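PDB 4R4G: putative lipoprotein YcdA from Bacillus subtilis subsp. subtilis str. 168, which is of unknown function but, as a putative membrane-attached lipoprotein, joins an Ig-like N-terminal domain to a C-terminal domain of helices and strands through a kinked helix. Local coordinates for residues 148-153 against 295-300; 212-217 against 282-287; 239-244 against 286-291. All coordinates share one frame; numbering follows the deposited sequence.

Contact 1: residues 148-153 against 295-300; sequences KALSAY and VEVKMK
M299, a selenomethionine, reaches from strand 293-301 to helix 145-157 and lodges its tip among A149, L150 and Y153. Its methyl CE lies 3.8 Å from A149 CB and, on the L150 side, 3.8 Å from L150 N. Two bends in the M299 chain put it there: at chi2 (-63°) and chi3 (-73°) it curls rather than running out straight, so that SE presents its flank to L150 while CE goes on to the helix backbone. SE is 4.1 Å from L150 CB, where the two side chains cross at about a right angle. The Y153 ring meets the same methyl obliquely, with CE2 4.1 Å from M299 CE. F166 meets that ring edge-to-face, and L309 N makes a weak hydrogen bond with the Y153 hydroxyl.

This is a helix laid across a sheet in the C-terminal domain, whose DUF5105 family belongs to the NTF2 clan. The two segment axes pass 10.0 Å apart at 106°, nearly perpendicular, and the gap is spanned from the strand by side chains, M299 reaching as far as the helix backbone.

Toward V297 the packing thins. L150 carries its CG anti to the backbone N, and its CD1 touches V297 CG1 at 3.8 Å, one methyl against another. L319 of helix 314-321 and L309 also pack on both residues here. The other face of the strand belongs to E296, K298 and K300, which alternate with V297 and M299. E296 and K300 are exposed to solvent, and K298 has a weak, long ion pair with E233.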
ATOM      1  N   LYS A 148      -4.245  -3.809  -3.034  1.00 63.40           N
ATOM      2  CA  LYS A 148      -5.316  -4.466  -3.789  1.00 63.53           C
ATOM      3  C   LYS A 148      -6.240  -3.352  -4.311  1.00 67.93           C
ATOM      4  O   LYS A 148      -6.437  -3.242  -5.527  1.00 69.37           O
ATOM      5  CB  LYS A 148      -6.053  -5.533  -2.930  1.00 66.50           C
ATOM      6  CG  LYS A 148      -5.182  -6.772  -2.569  1.00 71.98           C
ATOM      7  CD  LYS A 148      -5.938  -7.861  -1.754  1.00 81.98           C
ATOM      8  CE  LYS A 148      -5.028  -8.860  -1.042  1.00 92.79           C
ATOM      9  NZ  LYS A 148      -4.827  -8.548   0.424  1.00 98.26           N
ATOM     10  N   ALA A 149      -6.678  -2.453  -3.415  1.00 63.56           N
ATOM     11  CA  ALA A 149      -7.477  -1.283  -3.758  1.00 63.82           C
ATOM     12  C   ALA A 149      -6.763  -0.368  -4.783  1.00 67.37           C
ATOM     13  O   ALA A 149      -7.396  -0.015  -5.775  1.00 68.53           O
ATOM     14  CB  ALA A 149      -7.828  -0.505  -2.512  1.00 65.13           C
ATOM     15  N   LEU A 150      -5.458  -0.042  -4.607  1.00 63.23           N
ATOM     16  CA  LEU A 150      -4.743   0.799  -5.586  1.00 62.83           C
ATOM     17  C   LEU A 150      -4.729   0.143  -6.983  1.00 71.02           C
ATOM     18  O   LEU A 150      -4.928   0.828  -7.990  1.00 72.33           O
ATOM     19  CB  LEU A 150      -3.312   1.151  -5.160  1.00 61.37           C
ATOM     20  CG  LEU A 150      -2.547   1.940  -6.230  1.00 66.50           C
ATOM     21  CD1 LEU A 150      -3.111   3.346  -6.404  1.00 67.52           C
ATOM     22  CD2 LEU A 150      -1.080   1.960  -5.981  1.00 69.11           C
ATOM     23  N   SER A 151      -4.522  -1.181  -7.033  1.00 68.25           N
ATOM     24  CA  SER A 151      -4.510  -1.953  -8.273  1.00 68.12           C
ATOM     25  C   SER A 151      -5.894  -1.907  -8.949  1.00 72.47           C
ATOM     26  O   SER A 151      -5.939  -1.816 -10.180  1.00 75.16           O
ATOM     27  CB  SER A 151      -4.077  -3.393  -8.001  1.00 72.87           C
ATOM     28  OG  SER A 151      -3.759  -4.095  -9.191  1.00 88.84           O
ATOM     29  N   ALA A 152      -7.010  -1.932  -8.157  1.00 66.87           N
ATOM     30  CA  ALA A 152      -8.397  -1.841  -8.661  1.00 67.44           C
ATOM     31  C   ALA A 152      -8.644  -0.487  -9.335  1.00 71.94           C
ATOM     32  O   ALA A 152      -9.290  -0.434 -10.377  1.00 72.87           O
ATOM     33  CB  ALA A 152      -9.393  -2.045  -7.529  1.00 69.29           C
ATOM     34  N   TYR A 153      -8.095   0.602  -8.749  1.00 67.64           N
ATOM     35  CA  TYR A 153      -8.157   1.955  -9.283  1.00 66.83           C
ATOM     36  C   TYR A 153      -7.467   1.992 -10.630  1.00 68.92           C
ATOM     37  O   TYR A 153      -8.028   2.528 -11.572  1.00 70.45           O
ATOM     38  CB  TYR A 153      -7.496   2.957  -8.320  1.00 68.31           C
ATOM     39  CG  TYR A 153      -8.447   3.625  -7.353  1.00 72.66           C
ATOM     40  CD1 TYR A 153      -9.126   4.787  -7.702  1.00 75.86           C
ATOM     41  CD2 TYR A 153      -8.639   3.118  -6.070  1.00 74.30           C
ATOM     42  CE1 TYR A 153      -9.975   5.425  -6.803  1.00 79.21           C
ATOM     43  CE2 TYR A 153      -9.489   3.747  -5.162  1.00 76.94           C
ATOM     44  CZ  TYR A 153     -10.162   4.897  -5.536  1.00 87.74           C
ATOM     45  OH  TYR A 153     -11.013   5.510  -4.652  1.00 93.48           O
ATOM     46  N   VAL A 295       6.503   4.760  -7.565  1.00 72.25           N
ATOM     47  CA  VAL A 295       5.786   5.939  -7.082  1.00 71.43           C
ATOM     48  C   VAL A 295       5.149   5.583  -5.774  1.00 75.43           C
ATOM     49  O   VAL A 295       4.547   4.520  -5.668  1.00 74.76           O
ATOM     50  CB  VAL A 295       4.736   6.465  -8.111  1.00 73.75           C
ATOM     51  CG1 VAL A 295       3.959   7.660  -7.563  1.00 74.32           C
ATOM     52  CG2 VAL A 295       5.393   6.840  -9.425  1.00 74.26           C
ATOM     53  N   GLU A 296       5.276   6.450  -4.777  1.00 73.98           N
ATOM     54  CA  GLU A 296       4.620   6.217  -3.497  1.00 74.10           C
ATOM     55  C   GLU A 296       3.299   6.931  -3.548  1.00 78.62           C
ATOM     56  O   GLU A 296       3.228   8.070  -4.014  1.00 80.25           O
ATOM     57  CB  GLU A 296       5.479   6.661  -2.305  1.00 76.88           C
ATOM     58  CG  GLU A 296       6.560   5.659  -1.947  1.00 89.85           C
ATOM     59  CD  GLU A 296       7.313   5.921  -0.658  1.00116.51           C
ATOM     60  OE1 GLU A 296       7.735   7.082  -0.438  1.00 99.07           O
ATOM     61  OE2 GLU A 296       7.534   4.947   0.102  1.00119.97           O
ATOM     62  N   VAL A 297       2.243   6.227  -3.172  1.00 74.14           N
ATOM     63  CA  VAL A 297       0.875   6.721  -3.244  1.00 74.58           C
ATOM     64  C   VAL A 297       0.217   6.488  -1.894  1.00 78.58           C
ATOM     65  O   VAL A 297       0.325   5.396  -1.335  1.00 78.41           O
ATOM     66  CB  VAL A 297       0.134   6.000  -4.420  1.00 77.76           C
ATOM     67  CG1 VAL A 297      -1.379   5.987  -4.241  1.00 77.93           C
ATOM     68  CG2 VAL A 297       0.510   6.607  -5.765  1.00 77.80           C
ATOM     69  N   LYS A 298      -0.460   7.509  -1.374  1.00 74.99           N
ATOM     70  CA  LYS A 298      -1.157   7.426  -0.102  1.00 74.44           C
ATOM     71  C   LYS A 298      -2.624   7.051  -0.322  1.00 76.94           C
ATOM     72  O   LYS A 298      -3.330   7.682  -1.119  1.00 78.04           O
ATOM     73  CB  LYS A 298      -1.028   8.758   0.667  1.00 79.06           C
ATOM     74  CG  LYS A 298      -1.520   8.745   2.119  1.00 93.70           C
ATOM     75  CD  LYS A 298      -1.331  10.104   2.826  1.00105.35           C
ATOM     76  CE  LYS A 298      -2.334  11.166   2.413  1.00110.56           C
ATOM     77  NZ  LYS A 298      -2.283  12.357   3.296  1.00113.30           N
HETATM   78  N   MSE A 299      -3.056   6.000   0.379  1.00 71.43           N
HETATM   79  CA  MSE A 299      -4.435   5.504   0.411  1.00 70.45           C
HETATM   80  C   MSE A 299      -5.052   5.897   1.735  1.00 79.10           C
HETATM   81  O   MSE A 299      -4.326   6.030   2.724  1.00 78.43           O
HETATM   82  CB  MSE A 299      -4.490   3.969   0.260  1.00 70.02           C
HETATM   83  CG  MSE A 299      -3.875   3.415  -1.015  1.00 73.38           C
HETATM   84 SE   MSE A 299      -4.750   4.003  -2.616  0.75 79.51          SE
HETATM   85  CE  MSE A 299      -6.427   2.982  -2.537  1.00 77.54           C
ATOM     86  N   LYS A 300      -6.380   6.035   1.786  1.00 78.93           N
ATOM     87  CA  LYS A 300      -7.071   6.408   3.012  1.00 81.26           C
ATOM     88  C   LYS A 300      -8.223   5.449   3.261  1.00 86.26           C
ATOM     89  O   LYS A 300      -9.069   5.263   2.385  1.00 85.78           O
ATOM     90  CB  LYS A 300      -7.549   7.875   2.928  1.00 87.17           C
ATOM     91  CG  LYS A 300      -6.470   8.884   3.358  1.00112.40           C
ATOM     92  CD  LYS A 300      -6.706  10.326   2.858  1.00125.50           C
ATOM     93  CE  LYS A 300      -5.852  11.337   3.605  1.00137.46           C
ATOM     94  NZ  LYS A 300      -5.860  12.682   2.961  1.00145.64           N
TER

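Contact 2: residues 212-217 against 282-287; sequences IKEGLS and EFKKLG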
ATOM      1  N   ILE A 212      -5.536   4.305 -25.685  1.00 60.72           N
ATOM      2  CA  ILE A 212      -4.461   4.422 -24.677  1.00 59.92           C
ATOM      3  C   ILE A 212      -4.698   3.388 -23.574  1.00 64.33           C
ATOM      4  O   ILE A 212      -3.787   2.632 -23.257  1.00 66.35           O
ATOM      5  CB  ILE A 212      -4.334   5.861 -24.094  1.00 62.14           C
ATOM      6  CG1 ILE A 212      -3.678   6.810 -25.108  1.00 63.00           C
ATOM      7  CG2 ILE A 212      -3.553   5.865 -22.801  1.00 61.22           C
ATOM      8  CD1 ILE A 212      -3.949   8.263 -24.830  1.00 68.59           C
ATOM      9  N   LYS A 213      -5.927   3.314 -23.041  1.00 59.99           N
ATOM     10  CA  LYS A 213      -6.312   2.341 -22.009  1.00 59.31           C
ATOM     11  C   LYS A 213      -6.133   0.890 -22.466  1.00 65.68           C
ATOM     12  O   LYS A 213      -5.688   0.067 -21.674  1.00 66.58           O
ATOM     13  CB  LYS A 213      -7.763   2.552 -21.549  1.00 60.69           C
ATOM     14  CG  LYS A 213      -7.973   3.815 -20.736  1.00 54.10           C
ATOM     15  CD  LYS A 213      -9.287   3.779 -20.025  1.00 54.81           C
ATOM     16  CE  LYS A 213      -9.606   5.132 -19.461  1.00 58.97           C
ATOM     17  NZ  LYS A 213     -10.654   5.039 -18.409  1.00 74.55           N
ATOM     18  N   GLU A 214      -6.444   0.576 -23.723  1.00 65.46           N
ATOM     19  CA  GLU A 214      -6.288  -0.794 -24.204  1.00 67.48           C
ATOM     20  C   GLU A 214      -4.806  -1.134 -24.292  1.00 73.57           C
ATOM     21  O   GLU A 214      -4.417  -2.235 -23.895  1.00 74.59           O
ATOM     22  CB  GLU A 214      -7.006  -1.032 -25.532  1.00 69.77           C
ATOM     23  CG  GLU A 214      -7.431  -2.487 -25.686  1.00 85.79           C
ATOM     24  CD  GLU A 214      -7.223  -3.090 -27.067  1.00124.23           C
ATOM     25  OE1 GLU A 214      -7.892  -2.644 -28.033  1.00112.97           O
ATOM     26  OE2 GLU A 214      -6.410  -4.039 -27.172  1.00123.92           O
ATOM     27  N   GLY A 215      -4.000  -0.156 -24.725  1.00 69.24           N
ATOM     28  CA  GLY A 215      -2.551  -0.276 -24.819  1.00 68.95           C
ATOM     29  C   GLY A 215      -1.917  -0.502 -23.461  1.00 71.83           C
ATOM     30  O   GLY A 215      -1.129  -1.435 -23.294  1.00 72.97           O
ATOM     31  N   LEU A 216      -2.293   0.318 -22.462  1.00 65.44           N
ATOM     32  CA  LEU A 216      -1.753   0.202 -21.114  1.00 63.45           C
ATOM     33  C   LEU A 216      -2.162  -1.104 -20.471  1.00 68.08           C
ATOM     34  O   LEU A 216      -1.330  -1.719 -19.818  1.00 69.54           O
ATOM     35  CB  LEU A 216      -2.155   1.386 -20.225  1.00 61.87           C
ATOM     36  CG  LEU A 216      -1.713   2.795 -20.674  1.00 66.55           C
ATOM     37  CD1 LEU A 216      -2.209   3.845 -19.708  1.00 66.36           C
ATOM     38  CD2 LEU A 216      -0.203   2.921 -20.783  1.00 68.92           C
ATOM     39  N   SER A 217      -3.397  -1.569 -20.693  1.00 65.39           N
ATOM     40  CA  SER A 217      -3.898  -2.823 -20.105  1.00 66.03           C
ATOM     41  C   SER A 217      -3.051  -4.022 -20.496  1.00 72.54           C
ATOM     42  O   SER A 217      -2.912  -4.949 -19.705  1.00 73.72           O
ATOM     43  CB  SER A 217      -5.355  -3.078 -20.497  1.00 69.28           C
ATOM     44  OG  SER A 217      -5.473  -3.668 -21.781  1.00 80.86           O
ATOM     45  N   GLU A 282      -1.788   3.305 -33.411  1.00 72.20           N
ATOM     46  CA  GLU A 282      -0.330   3.342 -33.308  1.00 71.67           C
ATOM     47  C   GLU A 282       0.125   3.177 -31.861  1.00 72.42           C
ATOM     48  O   GLU A 282       1.132   2.510 -31.628  1.00 73.26           O
ATOM     49  CB  GLU A 282       0.242   4.627 -33.920  1.00 73.09           C
ATOM     50  CG  GLU A 282       0.189   4.658 -35.433  1.00 76.51           C
ATOM     51  CD  GLU A 282       0.816   3.487 -36.173  1.00 91.87           C
ATOM     52  OE1 GLU A 282       1.975   3.109 -35.872  1.00 82.66           O
ATOM     53  OE2 GLU A 282       0.145   2.976 -37.099  1.00 87.23           O
ATOM     54  N   PHE A 283      -0.607   3.766 -30.889  1.00 65.13           N
ATOM     55  CA  PHE A 283      -0.305   3.609 -29.458  1.00 62.70           C
ATOM     56  C   PHE A 283      -0.398   2.131 -29.057  1.00 67.36           C
ATOM     57  O   PHE A 283       0.478   1.628 -28.372  1.00 69.91           O
ATOM     58  CB  PHE A 283      -1.264   4.451 -28.593  1.00 62.30           C
ATOM     59  CG  PHE A 283      -0.883   4.463 -27.129  1.00 62.22           C
ATOM     60  CD1 PHE A 283      -1.276   3.431 -26.280  1.00 62.67           C
ATOM     61  CD2 PHE A 283      -0.092   5.481 -26.609  1.00 63.57           C
ATOM     62  CE1 PHE A 283      -0.890   3.420 -24.942  1.00 61.88           C
ATOM     63  CE2 PHE A 283       0.276   5.478 -25.259  1.00 64.42           C
ATOM     64  CZ  PHE A 283      -0.132   4.450 -24.434  1.00 60.67           C
ATOM     65  N   LYS A 284      -1.464   1.446 -29.483  1.00 64.03           N
ATOM     66  CA  LYS A 284      -1.721   0.022 -29.260  1.00 64.85           C
ATOM     67  C   LYS A 284      -0.580  -0.863 -29.809  1.00 73.23           C
ATOM     68  O   LYS A 284      -0.488  -2.020 -29.417  1.00 77.16           O
ATOM     69  CB  LYS A 284      -3.046  -0.392 -29.936  1.00 67.89           C
ATOM     70  CG  LYS A 284      -4.341  -0.092 -29.163  1.00 72.79           C
ATOM     71  CD  LYS A 284      -5.543  -0.383 -30.101  1.00 83.73           C
ATOM     72  CE  LYS A 284      -6.875   0.141 -29.623  1.00 93.26           C
ATOM     73  NZ  LYS A 284      -7.930  -0.042 -30.652  1.00106.76           N
ATOM     74  N   LYS A 285       0.269  -0.334 -30.712  1.00 69.38           N
ATOM     75  CA  LYS A 285       1.410  -1.034 -31.317  1.00 70.54           C
ATOM     76  C   LYS A 285       2.688  -0.954 -30.464  1.00 77.06           C
ATOM     77  O   LYS A 285       3.648  -1.668 -30.761  1.00 79.29           O
ATOM     78  CB  LYS A 285       1.737  -0.427 -32.671  1.00 72.35           C
ATOM     79  CG  LYS A 285       0.760  -0.724 -33.783  1.00 77.27           C
ATOM     80  CD  LYS A 285       1.408  -0.322 -35.084  1.00 71.17           C
ATOM     81  CE  LYS A 285       0.400  -0.140 -36.157  1.00 71.22           C
ATOM     82  NZ  LYS A 285       1.037   0.385 -37.380  1.00 90.20           N
ATOM     83  N   LEU A 286       2.736  -0.041 -29.461  1.00 71.36           N
ATOM     84  CA  LEU A 286       3.932   0.183 -28.660  1.00 71.10           C
ATOM     85  C   LEU A 286       4.107  -0.861 -27.570  1.00 80.86           C
ATOM     86  O   LEU A 286       3.128  -1.317 -26.982  1.00 81.34           O
ATOM     87  CB  LEU A 286       3.918   1.563 -28.001  1.00 68.60           C
ATOM     88  CG  LEU A 286       3.542   2.793 -28.772  1.00 73.26           C
ATOM     89  CD1 LEU A 286       3.118   3.887 -27.800  1.00 72.33           C
ATOM     90  CD2 LEU A 286       4.667   3.282 -29.647  1.00 75.79           C
ATOM     91  N   GLY A 287       5.354  -1.151 -27.235  1.00 80.90           N
ATOM     92  CA  GLY A 287       5.674  -2.093 -26.166  1.00 81.02           C
ATOM     93  C   GLY A 287       6.154  -1.451 -24.883  1.00 82.72           C
ATOM     94  O   GLY A 287       6.367  -0.238 -24.838  1.00 81.33           O
TER
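A type I beta turn from F283 to L286, at the C-terminal end of helix 268-283, is packed against the flank of helix 203-219. F283 does most of the work. Its CG stands anti to the backbone N (chi1 -173°), which extends the ring toward the other helix. I212 covers one face: CG1 sits 4.0 Å from the centroid of the F283 ring and 6° off the ring normal, a CH-pi contact almost exactly over the centre. The second branch of I212 reaches the far end of the ring, with CG2 4.0 Å from F283 CZ. The backbone of I212 comes nearer still, its carbonyl O lying 3.4 Å from F283 CE1. L216 comes in at the edge instead, placing CD2 in the ring plane, 4.0 Å from F283 CZ. G215 also lies at the edge. Having no side chain, it lets the ring come close to the helix backbone, with F283 CE1 4.1 Å from G215 CA.

The polar side of the contact is weaker. K284 runs extended beyond CG and crosses E214, whose OE1 is 3.7 Å from K284 NZ, a long salt bridge. Each partner also has a salt bridge to a residue near it in the chain: E214 OE2 with K218, and K284 NZ with E281.

A bound tetraethylene glycol, probably from the crystallisation liquor, lies about 4 Å from the I212 side chain. I324 of the C-terminal strand 324-325 touches I212, L216 and F283, while L248 of helix 248-260 and V243 of strand 233-244 also pack on F283.

Contact 3: residues 239-244 against 286-291; sequences TVKPVD and LGPASS
L286 starts the contact by crossing V243 at about a right angle, its CD1 3.7 Å from V243 CG1. The other methyl, CD2, turns to the backbone and lies 3.7 Å from D244 O. At G287 the chain itself takes over: G287 O accepts a hydrogen bond of 2.8 Å from D244 N, nearly straight at 172°.

P288 pairs with V243 in a single antiparallel bridge, at a non-hydrogen-bonded position, which suits a residue with no N-H to give. The loop before strand 293-301 is thus stitched for one step to the end of strand 233-244, while V243 uses its own backbone bonds on F323 and K325. P288 CA makes a CA-H...O contact with P242 O at 3.2 Å. In one of its two conformers K241 runs beside the P288 ring, CE 3.7 Å from P288 CB, a placing best treated as doubtful.

A289 closes the bridge with a bond of 2.7 Å from A289 N to P242 O, so that this one carbonyl faces both an N-H and a CA-H. A289 CB then packs 3.8 Å from P242 CG and also touches D244 CB, while D244 OD1 is hydrogen-bonded to S246 OG. Further on, S291 brings its carbonyl O to 3.4 Å from P242 CD, and S291 OG is hydrogen-bonded to K325 NZ.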
ATOM      1  N   THR A 239       5.233   0.021  -8.529  1.00 61.53           N
ATOM      2  CA  THR A 239       6.372  -0.109  -9.425  1.00 62.65           C
ATOM      3  C   THR A 239       5.753  -0.311 -10.779  1.00 68.47           C
ATOM      4  O   THR A 239       5.067  -1.310 -11.030  1.00 69.77           O
ATOM      5  CB  THR A 239       7.363  -1.189  -8.943  1.00 70.38           C
ATOM      6  OG1 THR A 239       7.780  -0.909  -7.582  1.00 68.65           O
ATOM      7  CG2 THR A 239       8.568  -1.310  -9.858  1.00 63.98           C
ATOM      8  N   VAL A 240       5.930   0.690 -11.632  1.00 64.36           N
ATOM      9  CA  VAL A 240       5.275   0.718 -12.911  1.00 63.32           C
ATOM     10  C   VAL A 240       6.240   0.563 -14.067  1.00 71.05           C
ATOM     11  O   VAL A 240       7.212   1.318 -14.165  1.00 71.89           O
ATOM     12  CB  VAL A 240       4.474   2.057 -13.039  1.00 65.29           C
ATOM     13  CG1 VAL A 240       3.883   2.243 -14.447  1.00 65.21           C
ATOM     14  CG2 VAL A 240       3.382   2.170 -11.967  1.00 63.05           C
ATOM     15  N   LYS A 241       5.925  -0.413 -14.964  1.00 68.99           N
ATOM     16  CA  LYS A 241       6.604  -0.671 -16.228  0.50 70.26           C
ATOM     17  C   LYS A 241       5.824   0.144 -17.271  1.00 74.01           C
ATOM     18  O   LYS A 241       4.666  -0.205 -17.537  1.00 72.41           O
ATOM     19  CB  LYS A 241       6.608  -2.189 -16.530  0.50 73.42           C
ATOM     20  CG  LYS A 241       7.278  -2.599 -17.852  0.50 86.15           C
ATOM     21  CD  LYS A 241       7.292  -4.133 -18.061  0.50 96.29           C
ATOM     22  CE  LYS A 241       5.968  -4.719 -18.524  0.50 99.33           C
ATOM     23  NZ  LYS A 241       5.978  -6.204 -18.517  0.50104.23           N
ATOM     24  N   PRO A 242       6.347   1.274 -17.793  1.00 71.43           N
ATOM     25  CA  PRO A 242       5.540   2.065 -18.724  1.00 70.87           C
ATOM     26  C   PRO A 242       5.552   1.570 -20.153  1.00 77.58           C
ATOM     27  O   PRO A 242       6.416   0.781 -20.516  1.00 80.77           O
ATOM     28  CB  PRO A 242       6.195   3.446 -18.660  1.00 73.21           C
ATOM     29  CG  PRO A 242       7.598   3.181 -18.344  1.00 79.74           C
ATOM     30  CD  PRO A 242       7.670   1.898 -17.567  1.00 74.85           C
ATOM     31  N   VAL A 243       4.615   2.075 -20.967  1.00 71.33           N
ATOM     32  CA  VAL A 243       4.595   1.843 -22.392  1.00 72.33           C
ATOM     33  C   VAL A 243       5.685   2.812 -22.917  1.00 81.78           C
ATOM     34  O   VAL A 243       5.759   3.952 -22.443  1.00 80.77           O
ATOM     35  CB  VAL A 243       3.157   2.082 -22.991  1.00 74.07           C
ATOM     36  CG1 VAL A 243       3.186   2.372 -24.471  1.00 73.66           C
ATOM     37  CG2 VAL A 243       2.225   0.911 -22.720  1.00 73.61           C
ATOM     38  N   ASP A 244       6.570   2.348 -23.824  1.00 82.95           N
ATOM     39  CA  ASP A 244       7.598   3.217 -24.402  1.00 84.88           C
ATOM     40  C   ASP A 244       7.019   3.899 -25.631  1.00 86.51           C
ATOM     41  O   ASP A 244       6.978   3.309 -26.706  1.00 87.69           O
ATOM     42  CB  ASP A 244       8.897   2.452 -24.729  1.00 89.89           C
ATOM     43  CG  ASP A 244      10.018   3.308 -25.309  1.00104.07           C
ATOM     44  OD1 ASP A 244       9.928   4.553 -25.221  1.00102.89           O
ATOM     45  OD2 ASP A 244      10.990   2.731 -25.837  1.00116.99           O
ATOM     46  N   LEU A 286       2.736  -0.041 -29.461  1.00 71.36           N
ATOM     47  CA  LEU A 286       3.932   0.183 -28.660  1.00 71.10           C
ATOM     48  C   LEU A 286       4.107  -0.861 -27.570  1.00 80.86           C
ATOM     49  O   LEU A 286       3.128  -1.317 -26.982  1.00 81.34           O
ATOM     50  CB  LEU A 286       3.918   1.563 -28.001  1.00 68.60           C
ATOM     51  CG  LEU A 286       3.542   2.793 -28.772  1.00 73.26           C
ATOM     52  CD1 LEU A 286       3.118   3.887 -27.800  1.00 72.33           C
ATOM     53  CD2 LEU A 286       4.667   3.282 -29.647  1.00 75.79           C
ATOM     54  N   GLY A 287       5.354  -1.151 -27.235  1.00 80.90           N
ATOM     55  CA  GLY A 287       5.674  -2.093 -26.166  1.00 81.02           C
ATOM     56  C   GLY A 287       6.154  -1.451 -24.883  1.00 82.72           C
ATOM     57  O   GLY A 287       6.367  -0.238 -24.838  1.00 81.33           O
ATOM     58  N   PRO A 288       6.356  -2.235 -23.812  1.00 80.84           N
ATOM     59  CA  PRO A 288       6.857  -1.642 -22.570  1.00 80.49           C
ATOM     60  C   PRO A 288       8.287  -1.129 -22.688  1.00 89.86           C
ATOM     61  O   PRO A 288       9.062  -1.583 -23.546  1.00 92.05           O
ATOM     62  CB  PRO A 288       6.785  -2.787 -21.560  1.00 81.26           C
ATOM     63  CG  PRO A 288       6.056  -3.876 -22.213  1.00 86.21           C
ATOM     64  CD  PRO A 288       6.196  -3.690 -23.670  1.00 83.63           C
ATOM     65  N   ALA A 289       8.620  -0.162 -21.821  1.00 87.00           N
ATOM     66  CA  ALA A 289       9.947   0.416 -21.728  1.00 89.41           C
ATOM     67  C   ALA A 289      10.839  -0.512 -20.912  1.00 96.79           C
ATOM     68  O   ALA A 289      10.327  -1.344 -20.151  1.00 94.92           O
ATOM     69  CB  ALA A 289       9.867   1.790 -21.090  1.00 88.91           C
ATOM     70  N   SER A 290      12.167  -0.401 -21.098  1.00 98.76           N
ATOM     71  CA  SER A 290      13.177  -1.196 -20.373  1.00101.14           C
ATOM     72  C   SER A 290      13.084  -0.943 -18.851  1.00104.16           C
ATOM     73  O   SER A 290      12.965  -1.888 -18.057  1.00102.95           O
ATOM     74  CB  SER A 290      14.575  -0.850 -20.885  1.00108.73           C
ATOM     75  OG  SER A 290      14.661   0.506 -21.300  1.00120.84           O
ATOM     76  N   SER A 291      13.057   0.360 -18.483  1.00100.10           N
ATOM     77  CA  SER A 291      12.987   0.927 -17.135  1.00 97.72           C
ATOM     78  C   SER A 291      11.645   0.705 -16.418  1.00 96.16           C
ATOM     79  O   SER A 291      10.656   0.264 -17.005  1.00 94.84           O
ATOM     80  CB  SER A 291      13.257   2.429 -17.199  1.00102.40           C
ATOM     81  OG  SER A 291      12.349   3.098 -18.064  1.00109.58           O
TER

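All three contacts lie in the C-terminal DUF5105 domain, and contacts 2 and 3 are nested inside the chain loop that contact 1 closes. Contact 1 rests on strand 293-301 and contact 3 on its antiparallel sheet neighbour 233-244, with centres 19 Å apart. Contacts 2 and 3 have centres 11 Å apart and share L286 and G287, the link from helix 268-283 into the following loop. They also touch through V243, which packs on L216 and F283. The centres of contacts 1 and 2 are 22 Å apart, and the two do not touch. One sheet region therefore meets helix 145-157 at one place and helix 203-219 at another.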